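Local coordinates for protein lantibiotic dehydratase (Microbispora corallina, PDB 5EHK) that probably dehydrates serine and threonine residues of the NAI-107 precursor peptide in a reaction that depends on aminoacylated tRNA, at residues Arg188-Gly193 with Thr283-Pro288; Thr201-Gly206 with Val210-Ser215; Ala238-Ala243 with Gln255-Arg260. One frame throughout, in Å; residues are numbered along the deposited sequence.

Contact 1: Arg188-Gly193 with Thr283-Pro288; sequences RVLLAG and TALRPP
Leu191 swings its CG away from the backbone N (chi1 -171°), which carries CD1 out to Thr283. Thr283 is turned (chi1 72°) to hold CG2 beside its own backbone N, and this methyl meets Leu191 CD1 at 3.7 Å, the two side chains crossing at about a right angle. The same turn places Thr283 OG1 between the backbone N and the carbonyl carbon, where it hydrogen-bonds to Glu185 OE2; the threonine thus splits its branches, the methyl for the leucine and the hydroxyl for a carboxylate. One residue back in the short helix, Leu190 extends CD2 to Leu285 CD1, 4.3 Å away, a looser methyl-to-methyl approach. All four residues are buried, and the contact itself is made by methyl groups alone. Glu185 also takes a salt bridge from Arg286 NE, so this one carboxylate grips both ends of the turn that follows strand 281-283. Around the contact, Leu190 lies on helices 174-185 and 294-306, as does Leu285. Leu191 and Thr283 both pack against Val196 of strand 195-198 and against helix 267-278, joining the short helix 188-191 to the end of strand 281-283.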
ATOM      1  N   ARG A 188      18.390  39.753  32.687  1.00 45.62           N
ATOM      2  CA  ARG A 188      19.753  39.221  32.674  1.00 41.95           C
ATOM      3  C   ARG A 188      20.336  39.061  34.060  1.00 45.37           C
ATOM      4  O   ARG A 188      21.252  38.256  34.260  1.00 47.62           O
ATOM      5  CB  ARG A 188      20.694  40.093  31.857  1.00 42.78           C
ATOM      6  CG  ARG A 188      20.270  40.331  30.434  1.00 41.21           C
ATOM      7  CD  ARG A 188      21.367  41.046  29.692  1.00 34.95           C
ATOM      8  NE  ARG A 188      20.975  41.329  28.321  1.00 49.70           N
ATOM      9  CZ  ARG A 188      21.765  41.913  27.427  1.00 52.64           C
ATOM     10  NH1 ARG A 188      23.001  42.258  27.767  1.00 52.15           N
ATOM     11  NH2 ARG A 188      21.329  42.135  26.190  1.00 50.55           N
ATOM     12  N   VAL A 189      19.818  39.831  35.010  1.00 43.70           N
ATOM     13  CA  VAL A 189      20.337  39.790  36.373  1.00 49.06           C
ATOM     14  C   VAL A 189      19.708  38.644  37.160  1.00 48.11           C
ATOM     15  O   VAL A 189      20.369  38.017  38.004  1.00 47.71           O
ATOM     16  CB  VAL A 189      20.265  41.195  37.097  1.00 51.44           C
ATOM     17  CG1 VAL A 189      19.179  42.088  36.499  1.00 50.42           C
ATOM     18  CG2 VAL A 189      20.125  41.054  38.614  1.00 45.08           C
ATOM     19  N   LEU A 190      18.439  38.363  36.873  1.00 45.23           N
ATOM     20  CA  LEU A 190      17.795  37.184  37.450  1.00 46.66           C
ATOM     21  C   LEU A 190      18.391  35.943  36.794  1.00 43.41           C
ATOM     22  O   LEU A 190      18.734  34.976  37.475  1.00 34.82           O
ATOM     23  CB  LEU A 190      16.272  37.230  37.271  1.00 42.85           C
ATOM     24  CG  LEU A 190      15.424  36.012  37.676  1.00 43.05           C
ATOM     25  CD1 LEU A 190      15.622  35.636  39.135  1.00 35.94           C
ATOM     26  CD2 LEU A 190      13.940  36.253  37.381  1.00 37.86           C
ATOM     27  N   LEU A 191      18.531  36.005  35.467  1.00 45.66           N
ATOM     28  CA  LEU A 191      19.072  34.903  34.670  1.00 45.62           C
ATOM     29  C   LEU A 191      20.364  34.300  35.232  1.00 42.78           C
ATOM     30  O   LEU A 191      20.532  33.084  35.208  1.00 41.75           O
ATOM     31  CB  LEU A 191      19.261  35.332  33.208  1.00 44.04           C
ATOM     32  CG  LEU A 191      19.622  34.253  32.182  1.00 47.11           C
ATOM     33  CD1 LEU A 191      18.808  32.993  32.422  1.00 36.07           C
ATOM     34  CD2 LEU A 191      19.398  34.769  30.749  1.00 38.32           C
ATOM     35  N   ALA A 192      21.249  35.132  35.775  1.00 38.63           N
ATOM     36  CA  ALA A 192      22.499  34.615  36.317  1.00 37.74           C
ATOM     37  C   ALA A 192      22.278  33.917  37.648  1.00 44.70           C
ATOM     38  O   ALA A 192      23.163  33.193  38.134  1.00 41.54           O
ATOM     39  CB  ALA A 192      23.507  35.720  36.473  1.00 31.91           C
ATOM     40  N   GLY A 193      21.082  34.099  38.210  1.00 42.24           N
ATOM     41  CA  GLY A 193      20.735  33.508  39.494  1.00 40.40           C
ATOM     42  C   GLY A 193      20.325  32.054  39.376  1.00 40.16           C
ATOM     43  O   GLY A 193      20.579  31.244  40.272  1.00 38.56           O
ATOM     44  N   THR A 283      16.145  27.436  30.854  1.00 32.91           N
ATOM     45  CA  THR A 283      16.450  27.965  32.191  1.00 32.25           C
ATOM     46  C   THR A 283      15.731  27.128  33.231  1.00 28.94           C
ATOM     47  O   THR A 283      14.731  26.484  32.912  1.00 30.38           O
ATOM     48  CB  THR A 283      16.073  29.466  32.363  1.00 30.89           C
ATOM     49  OG1 THR A 283      14.648  29.609  32.434  1.00 37.67           O
ATOM     50  CG2 THR A 283      16.583  30.281  31.192  1.00 29.32           C
ATOM     51  N   ALA A 284      16.249  27.113  34.457  1.00 30.43           N
ATOM     52  CA  ALA A 284      15.611  26.369  35.543  1.00 30.47           C
ATOM     53  C   ALA A 284      14.252  26.978  35.899  1.00 29.11           C
ATOM     54  O   ALA A 284      13.411  26.331  36.521  1.00 30.02           O
ATOM     55  CB  ALA A 284      16.511  26.323  36.764  1.00 26.93           C
ATOM     56  N   LEU A 285      14.044  28.222  35.478  1.00 26.28           N
ATOM     57  CA  LEU A 285      12.775  28.900  35.686  1.00 33.75           C
ATOM     58  C   LEU A 285      11.564  28.120  35.173  1.00 35.73           C
ATOM     59  O   LEU A 285      10.516  28.102  35.815  1.00 38.45           O
ATOM     60  CB  LEU A 285      12.806  30.307  35.084  1.00 34.98           C
ATOM     61  CG  LEU A 285      13.719  31.275  35.832  1.00 37.85           C
ATOM     62  CD1 LEU A 285      13.746  32.617  35.133  1.00 41.40           C
ATOM     63  CD2 LEU A 285      13.236  31.415  37.259  1.00 32.80           C
ATOM     64  N   ARG A 286      11.708  27.483  34.018  1.00 34.41           N
ATOM     65  CA  ARG A 286      10.636  26.686  33.429  1.00 30.82           C
ATOM     66  C   ARG A 286      10.364  25.432  34.257  1.00 28.92           C
ATOM     67  O   ARG A 286      11.292  24.776  34.758  1.00 24.98           O
ATOM     68  CB  ARG A 286      10.982  26.370  31.972  1.00 35.85           C
ATOM     69  CG  ARG A 286      10.942  27.604  31.082  1.00 30.18           C
ATOM     70  CD  ARG A 286      11.329  27.293  29.665  1.00 32.15           C
ATOM     71  NE  ARG A 286      11.024  28.403  28.769  1.00 32.56           N
ATOM     72  CZ  ARG A 286      11.475  28.511  27.522  1.00 44.11           C
ATOM     73  NH1 ARG A 286      12.348  27.625  27.044  1.00 48.84           N
ATOM     74  NH2 ARG A 286      11.108  29.545  26.770  1.00 45.13           N
ATOM     75  N   PRO A 287       9.076  25.137  34.460  1.00 30.30           N
ATOM     76  CA  PRO A 287       8.625  24.040  35.319  1.00 25.37           C
ATOM     77  C   PRO A 287       9.066  22.708  34.739  1.00 28.19           C
ATOM     78  O   PRO A 287       8.787  22.464  33.566  1.00 32.68           O
ATOM     79  CB  PRO A 287       7.100  24.162  35.275  1.00 23.42           C
ATOM     80  CG  PRO A 287       6.813  25.559  34.791  1.00 25.84           C
ATOM     81  CD  PRO A 287       7.948  25.875  33.863  1.00 32.85           C
ATOM     82  N   PRO A 288       9.775  21.881  35.528  1.00 24.52           N
ATOM     83  CA  PRO A 288      10.320  20.582  35.094  1.00 25.41           C
ATOM     84  C   PRO A 288       9.258  19.550  34.708  1.00 25.13           C
ATOM     85  O   PRO A 288       9.594  18.561  34.057  1.00 25.04           O
ATOM     86  CB  PRO A 288      11.081  20.083  36.333  1.00 24.86           C
ATOM     87  CG  PRO A 288      10.485  20.846  37.481  1.00 25.02           C
ATOM     88  CD  PRO A 288      10.111  22.177  36.928  1.00 21.81           C
TER

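Contact 2: Thr201-Gly206 with Val210-Ser215; sequences TLTVRG and VLDCPS
Thr203 and Val210 exchange two backbone bonds as a hydrogen-bonded antiparallel pair: Thr203 N to Val210 O is 2.8 Å and nearly straight (174°), while Val210 N to Thr203 O, also 2.8 Å, is more bent (151°). Among the side chains, Arg205 NH2 is salt-bridged to Asp430 and Asp212 OD1 to Arg829 of the second subunit, which brings the hairpin into the subunit interface. Arg205 NH1 to Asp212 OD2, 3.8 Å, is a long, weaker link between them, the guanidinium and carboxylate planes 45° apart. A water bridges Arg205 NH2 and Asp212 OD2 weakly. The extended Arg205 chain brings NH1 to within 3.6 Å of Val210 CG1, which lies at the guanidinium edge, while Thr203 OG1 sits over one face near its rim. Thr203 CG2 comes within 3.9 Å of Asp212 OD2. Further along, Leu202 CD2 packs on Leu211 CB at 3.7 Å, and Leu211 CD1 reaches Thr201 OG1 at 3.5 Å. The two strands form a beta hairpin within a three-stranded antiparallel sheet, consistent with the winged-helix-like leader-recognition element of this family; Leu211 bonds through its backbone to Val229 of strand 228-232.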
ATOM      1  N   THR A 201      17.704  18.236  22.463  1.00 16.22           N
ATOM      2  CA  THR A 201      17.517  17.732  21.112  1.00 16.11           C
ATOM      3  C   THR A 201      18.142  18.594  20.025  1.00 20.91           C
ATOM      4  O   THR A 201      17.788  18.457  18.844  1.00 27.79           O
ATOM      5  CB  THR A 201      16.048  17.520  20.776  1.00 12.85           C
ATOM      6  OG1 THR A 201      15.411  18.788  20.739  1.00 13.46           O
ATOM      7  CG2 THR A 201      15.382  16.654  21.813  1.00 12.78           C
ATOM      8  N   LEU A 202      19.053  19.485  20.408  1.00 18.25           N
ATOM      9  CA  LEU A 202      19.808  20.248  19.421  1.00 18.79           C
ATOM     10  C   LEU A 202      20.565  19.296  18.528  1.00 19.48           C
ATOM     11  O   LEU A 202      21.150  18.328  18.989  1.00 19.92           O
ATOM     12  CB  LEU A 202      20.807  21.185  20.108  1.00 17.61           C
ATOM     13  CG  LEU A 202      20.143  22.287  20.920  1.00 17.32           C
ATOM     14  CD1 LEU A 202      21.159  23.183  21.611  1.00 18.38           C
ATOM     15  CD2 LEU A 202      19.209  23.085  20.013  1.00 21.69           C
ATOM     16  N   THR A 203      20.575  19.581  17.242  1.00 23.20           N
ATOM     17  CA  THR A 203      21.353  18.771  16.323  1.00 22.01           C
ATOM     18  C   THR A 203      22.205  19.729  15.493  1.00 22.88           C
ATOM     19  O   THR A 203      21.731  20.809  15.089  1.00 19.53           O
ATOM     20  CB  THR A 203      20.470  17.818  15.450  1.00 21.83           C
ATOM     21  OG1 THR A 203      20.802  17.973  14.061  1.00 23.93           O
ATOM     22  CG2 THR A 203      18.957  18.067  15.671  1.00 19.66           C
ATOM     23  N   VAL A 204      23.472  19.349  15.312  1.00 20.19           N
ATOM     24  CA  VAL A 204      24.475  20.125  14.575  1.00 16.82           C
ATOM     25  C   VAL A 204      24.473  19.870  13.071  1.00 17.17           C
ATOM     26  O   VAL A 204      24.728  18.756  12.629  1.00 24.51           O
ATOM     27  CB  VAL A 204      25.874  19.767  15.074  1.00 14.84           C
ATOM     28  CG1 VAL A 204      26.937  20.453  14.238  1.00 14.49           C
ATOM     29  CG2 VAL A 204      26.009  20.133  16.518  1.00 15.57           C
ATOM     30  N   ARG A 205      24.223  20.897  12.272  1.00 19.91           N
ATOM     31  CA  ARG A 205      24.279  20.724  10.821  1.00 18.40           C
ATOM     32  C   ARG A 205      25.235  21.724  10.197  1.00 19.53           C
ATOM     33  O   ARG A 205      24.929  22.915  10.101  1.00 17.80           O
ATOM     34  CB  ARG A 205      22.900  20.863  10.201  1.00 18.03           C
ATOM     35  CG  ARG A 205      22.028  19.677  10.471  1.00 25.48           C
ATOM     36  CD  ARG A 205      20.638  19.833   9.890  1.00 24.64           C
ATOM     37  NE  ARG A 205      19.985  18.543   9.935  1.00 29.52           N
ATOM     38  CZ  ARG A 205      18.991  18.248  10.768  1.00 38.72           C
ATOM     39  NH1 ARG A 205      18.511  19.172  11.594  1.00 36.62           N
ATOM     40  NH2 ARG A 205      18.453  17.032  10.755  1.00 44.64           N
ATOM     41  N   GLY A 206      26.399  21.232   9.788  1.00 19.80           N
ATOM     42  CA  GLY A 206      27.414  22.067   9.174  1.00 20.23           C
ATOM     43  C   GLY A 206      27.955  23.041  10.195  1.00 21.80           C
ATOM     44  O   GLY A 206      28.497  22.628  11.214  1.00 22.10           O
ATOM     45  N   VAL A 210      20.808  23.492  15.077  1.00 21.42           N
ATOM     46  CA  VAL A 210      19.399  23.386  14.723  1.00 18.53           C
ATOM     47  C   VAL A 210      18.570  22.766  15.829  1.00 20.70           C
ATOM     48  O   VAL A 210      18.955  21.745  16.399  1.00 22.81           O
ATOM     49  CB  VAL A 210      19.197  22.607  13.399  1.00 23.16           C
ATOM     50  CG1 VAL A 210      17.733  22.361  13.119  1.00 24.28           C
ATOM     51  CG2 VAL A 210      19.813  23.376  12.232  1.00 26.96           C
ATOM     52  N   LEU A 211      17.458  23.423  16.153  1.00 22.32           N
ATOM     53  CA  LEU A 211      16.436  22.869  17.035  1.00 26.06           C
ATOM     54  C   LEU A 211      15.168  22.564  16.233  1.00 26.72           C
ATOM     55  O   LEU A 211      14.464  23.471  15.811  1.00 32.49           O
ATOM     56  CB  LEU A 211      16.108  23.839  18.177  1.00 28.06           C
ATOM     57  CG  LEU A 211      15.001  23.434  19.174  1.00 29.35           C
ATOM     58  CD1 LEU A 211      15.415  22.177  19.896  1.00 26.65           C
ATOM     59  CD2 LEU A 211      14.710  24.531  20.199  1.00 25.40           C
ATOM     60  N   ASP A 212      14.865  21.294  16.016  1.00 28.57           N
ATOM     61  CA  ASP A 212      13.609  20.970  15.353  1.00 35.68           C
ATOM     62  C   ASP A 212      12.481  21.116  16.387  1.00 43.39           C
ATOM     63  O   ASP A 212      12.612  20.666  17.528  1.00 41.74           O
ATOM     64  CB  ASP A 212      13.631  19.551  14.757  1.00 29.94           C
ATOM     65  CG  ASP A 212      14.774  19.344  13.744  1.00 43.05           C
ATOM     66  OD1 ASP A 212      14.963  20.221  12.874  1.00 41.22           O
ATOM     67  OD2 ASP A 212      15.487  18.305  13.813  1.00 45.38           O
ATOM     68  N   CYS A 213      11.385  21.762  15.985  1.00 45.69           N
ATOM     69  CA  CYS A 213      10.211  21.952  16.845  1.00 46.62           C
ATOM     70  C   CYS A 213      10.492  22.612  18.199  1.00 45.09           C
ATOM     71  O   CYS A 213      10.532  21.947  19.238  1.00 41.67           O
ATOM     72  CB  CYS A 213       9.538  20.608  17.092  1.00 42.92           C
ATOM     73  SG  CYS A 213       9.198  19.745  15.574  1.00 54.78           S
ATOM     74  N   PRO A 214      10.673  23.930  18.201  1.00 44.81           N
ATOM     75  CA  PRO A 214      10.715  24.547  19.529  1.00 43.39           C
ATOM     76  C   PRO A 214       9.294  24.629  20.102  1.00 42.41           C
ATOM     77  O   PRO A 214       8.327  24.520  19.341  1.00 34.25           O
ATOM     78  CB  PRO A 214      11.280  25.941  19.243  1.00 41.70           C
ATOM     79  CG  PRO A 214      10.867  26.235  17.824  1.00 49.86           C
ATOM     80  CD  PRO A 214      10.811  24.904  17.103  1.00 45.14           C
ATOM     81  N   SER A 215       9.184  24.851  21.412  1.00 41.96           N
ATOM     82  CA  SER A 215       7.898  25.027  22.083  1.00 40.93           C
ATOM     83  C   SER A 215       7.383  26.441  21.891  1.00 44.92           C
ATOM     84  O   SER A 215       8.048  27.421  22.252  1.00 46.19           O
ATOM     85  CB  SER A 215       8.004  24.719  23.583  1.00 44.01           C
ATOM     86  OG  SER A 215       6.736  24.813  24.221  1.00 38.68           O
TER
HETATM   87  O   HOH W   1      17.395  15.576  13.725  1.00 27.35           O

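Contact 3: Ala238-Ala243 with Gln255-Arg260; sequences AEILGA and QSVAQR
Ile240 and Val257 make the close part of this helix-to-helix contact, Ile240 CG1 lying 4.0 Å from Val257 CG2 while the side chains cross at about a right angle. Val257 leaves its backbone facing the other helix, and its CG2, set beside the backbone N and anti to the carbonyl carbon, is the methyl that touches. Ile240 meets it with the CG1 branch, held in the same sense (chi1 -74°). Here the backbones come nearest, with the CA atoms of Ile240 and Val257 7.0 Å apart, and both residues are buried. Helix 267-278 closes over the same side: Leu271, Leu272 and Met275 pack on Ile240, and Val268 on Val257.

The other flank is looser. Glu239 lays its CG beside Val257 CG2 at 4.4 Å, a marginal contact, and its carboxylate turns away from the valine, to the side where Arg260 lies. Glu239 OE1 stays 4.5 Å from Arg260 NE, too far for a salt bridge, though the charges are opposite. Arg260 is exposed and also touches a crystal neighbour, so its pose may owe something to the lattice. Glu239 also touches Phe261, just beyond the end of helix 250-260.

Cohesion therefore rests on branched aliphatic groups shared with helix 267-278, a three-helix packing consistent with the winged-helix-like part of lantibiotic dehydratases. The glutamate-arginine pair on the outer side probably adds only a mild, solvent-weakened attraction, and the pairing of the two helices here rests mainly on nondirectional apolar contact.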
ATOM      1  N   ALA A 238      29.193  27.582  20.489  1.00 27.36           N
ATOM      2  CA  ALA A 238      29.513  26.169  20.719  1.00 27.89           C
ATOM      3  C   ALA A 238      30.066  25.900  22.121  1.00 32.78           C
ATOM      4  O   ALA A 238      29.727  24.875  22.742  1.00 26.85           O
ATOM      5  CB  ALA A 238      30.471  25.659  19.676  1.00 22.50           C
ATOM      6  N   GLU A 239      30.883  26.831  22.622  1.00 31.53           N
ATOM      7  CA  GLU A 239      31.452  26.744  23.971  1.00 31.24           C
ATOM      8  C   GLU A 239      30.366  26.821  25.038  1.00 33.70           C
ATOM      9  O   GLU A 239      30.434  26.142  26.074  1.00 31.96           O
ATOM     10  CB  GLU A 239      32.467  27.866  24.197  1.00 32.91           C
ATOM     11  CG  GLU A 239      33.228  27.760  25.511  1.00 36.56           C
ATOM     12  CD  GLU A 239      34.347  26.743  25.459  1.00 44.12           C
ATOM     13  OE1 GLU A 239      34.726  26.342  24.341  1.00 53.55           O
ATOM     14  OE2 GLU A 239      34.831  26.321  26.532  1.00 46.36           O
ATOM     15  N   ILE A 240      29.372  27.665  24.782  1.00 28.14           N
ATOM     16  CA  ILE A 240      28.273  27.849  25.708  1.00 29.17           C
ATOM     17  C   ILE A 240      27.525  26.533  25.816  1.00 30.65           C
ATOM     18  O   ILE A 240      27.343  25.985  26.914  1.00 27.86           O
ATOM     19  CB  ILE A 240      27.334  28.973  25.231  1.00 32.85           C
ATOM     20  CG1 ILE A 240      27.992  30.341  25.466  1.00 27.76           C
ATOM     21  CG2 ILE A 240      26.004  28.890  25.948  1.00 32.60           C
ATOM     22  CD1 ILE A 240      27.205  31.519  24.962  1.00 22.51           C
ATOM     23  N   LEU A 241      27.130  26.011  24.658  1.00 29.91           N
ATOM     24  CA  LEU A 241      26.363  24.773  24.603  1.00 27.29           C
ATOM     25  C   LEU A 241      27.091  23.589  25.251  1.00 26.66           C
ATOM     26  O   LEU A 241      26.472  22.785  25.929  1.00 29.21           O
ATOM     27  CB  LEU A 241      25.967  24.448  23.167  1.00 23.99           C
ATOM     28  CG  LEU A 241      24.956  25.422  22.560  1.00 23.60           C
ATOM     29  CD1 LEU A 241      24.583  25.019  21.122  1.00 27.60           C
ATOM     30  CD2 LEU A 241      23.728  25.565  23.435  1.00 22.34           C
ATOM     31  N   GLY A 242      28.399  23.490  25.070  1.00 23.49           N
ATOM     32  CA  GLY A 242      29.141  22.383  25.649  1.00 22.13           C
ATOM     33  C   GLY A 242      29.265  22.474  27.156  1.00 26.07           C
ATOM     34  O   GLY A 242      29.188  21.475  27.860  1.00 30.19           O
ATOM     35  N   ALA A 243      29.470  23.679  27.666  1.00 29.81           N
ATOM     36  CA  ALA A 243      29.596  23.863  29.109  1.00 31.34           C
ATOM     37  C   ALA A 243      28.246  23.700  29.808  1.00 30.28           C
ATOM     38  O   ALA A 243      28.172  23.336  30.985  1.00 26.23           O
ATOM     39  CB  ALA A 243      30.177  25.218  29.404  1.00 26.99           C
ATOM     40  N   GLN A 255      30.687  34.019  32.964  1.00 50.92           N
ATOM     41  CA  GLN A 255      32.003  34.549  33.326  1.00 53.81           C
ATOM     42  C   GLN A 255      33.144  33.749  32.703  1.00 49.80           C
ATOM     43  O   GLN A 255      34.120  34.327  32.221  1.00 52.45           O
ATOM     44  CB  GLN A 255      32.172  34.633  34.849  1.00 50.24           C
ATOM     45  CG  GLN A 255      32.015  36.049  35.418  1.00 57.82           C
ATOM     46  CD  GLN A 255      31.515  36.046  36.861  1.00 67.09           C
ATOM     47  OE1 GLN A 255      31.610  35.035  37.564  1.00 65.67           O
ATOM     48  NE2 GLN A 255      30.964  37.175  37.299  1.00 54.59           N
ATOM     49  N   SER A 256      33.022  32.426  32.703  1.00 43.91           N
ATOM     50  CA  SER A 256      34.050  31.593  32.101  1.00 42.98           C
ATOM     51  C   SER A 256      34.189  31.845  30.599  1.00 50.84           C
ATOM     52  O   SER A 256      35.308  31.994  30.093  1.00 45.60           O
ATOM     53  CB  SER A 256      33.784  30.133  32.393  1.00 33.92           C
ATOM     54  OG  SER A 256      33.942  29.916  33.779  1.00 48.31           O
ATOM     55  N   VAL A 257      33.052  31.932  29.903  1.00 47.54           N
ATOM     56  CA  VAL A 257      33.038  32.196  28.459  1.00 51.66           C
ATOM     57  C   VAL A 257      33.645  33.560  28.126  1.00 46.71           C
ATOM     58  O   VAL A 257      34.328  33.726  27.118  1.00 44.94           O
ATOM     59  CB  VAL A 257      31.606  32.070  27.851  1.00 46.93           C
ATOM     60  CG1 VAL A 257      31.605  32.429  26.369  1.00 38.09           C
ATOM     61  CG2 VAL A 257      31.062  30.661  28.044  1.00 41.45           C
ATOM     62  N   ALA A 258      33.392  34.535  28.987  1.00 52.61           N
ATOM     63  CA  ALA A 258      33.976  35.862  28.835  1.00 53.05           C
ATOM     64  C   ALA A 258      35.500  35.824  28.928  1.00 55.04           C
ATOM     65  O   ALA A 258      36.187  36.541  28.203  1.00 48.43           O
ATOM     66  CB  ALA A 258      33.420  36.794  29.886  1.00 55.28           C
ATOM     67  N   GLN A 259      36.018  35.012  29.848  1.00 55.35           N
ATOM     68  CA  GLN A 259      37.461  34.862  30.004  1.00 56.99           C
ATOM     69  C   GLN A 259      38.091  34.227  28.769  1.00 56.67           C
ATOM     70  O   GLN A 259      38.826  34.887  28.029  1.00 52.29           O
ATOM     71  CB  GLN A 259      37.785  34.024  31.243  1.00 53.72           C
ATOM     72  CG  GLN A 259      37.594  34.762  32.557  1.00 56.40           C
ATOM     73  CD  GLN A 259      38.056  33.941  33.740  1.00 69.40           C
ATOM     74  OE1 GLN A 259      38.123  32.712  33.663  1.00 76.58           O
ATOM     75  NE2 GLN A 259      38.389  34.612  34.841  1.00 57.38           N
ATOM     76  N   ARG A 260      37.773  32.946  28.562  1.00 59.17           N
ATOM     77  CA  ARG A 260      38.249  32.139  27.433  1.00 51.02           C
ATOM     78  C   ARG A 260      38.273  32.901  26.107  1.00 48.53           C
ATOM     79  O   ARG A 260      39.224  32.803  25.337  1.00 55.65           O
ATOM     80  CB  ARG A 260      37.401  30.858  27.306  1.00 51.12           C
ATOM     81  CG  ARG A 260      37.379  30.227  25.905  1.00 51.41           C
ATOM     82  CD  ARG A 260      38.508  29.219  25.699  1.00 39.65           C
ATOM     83  NE  ARG A 260      38.571  28.735  24.324  1.00 34.16           N
ATOM     84  CZ  ARG A 260      39.089  29.436  23.318  1.00 42.56           C
ATOM     85  NH1 ARG A 260      39.591  30.643  23.534  1.00 41.33           N
ATOM     86  NH2 ARG A 260      39.116  28.938  22.088  1.00 44.89           N
TER

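From the N terminus, residues 188-193 come first, and contact 1 returns to them only at 283-288, closing a long loop that holds both other contacts. Within it, contact 2 closes a short hairpin, and contact 3 then closes a second local loop between neighbouring helices; these two follow in series and do not cross. Contacts 2 and 3 touch through Leu202 CD1 and Leu241 CD1, 3.9 Å apart, which joins the small sheet to helix 235-243. Contact 1 touches neither, its nearest atoms being about 6 Å from contact 2 and about 8 Å from contact 3, but shares helix 267-278 with contact 3.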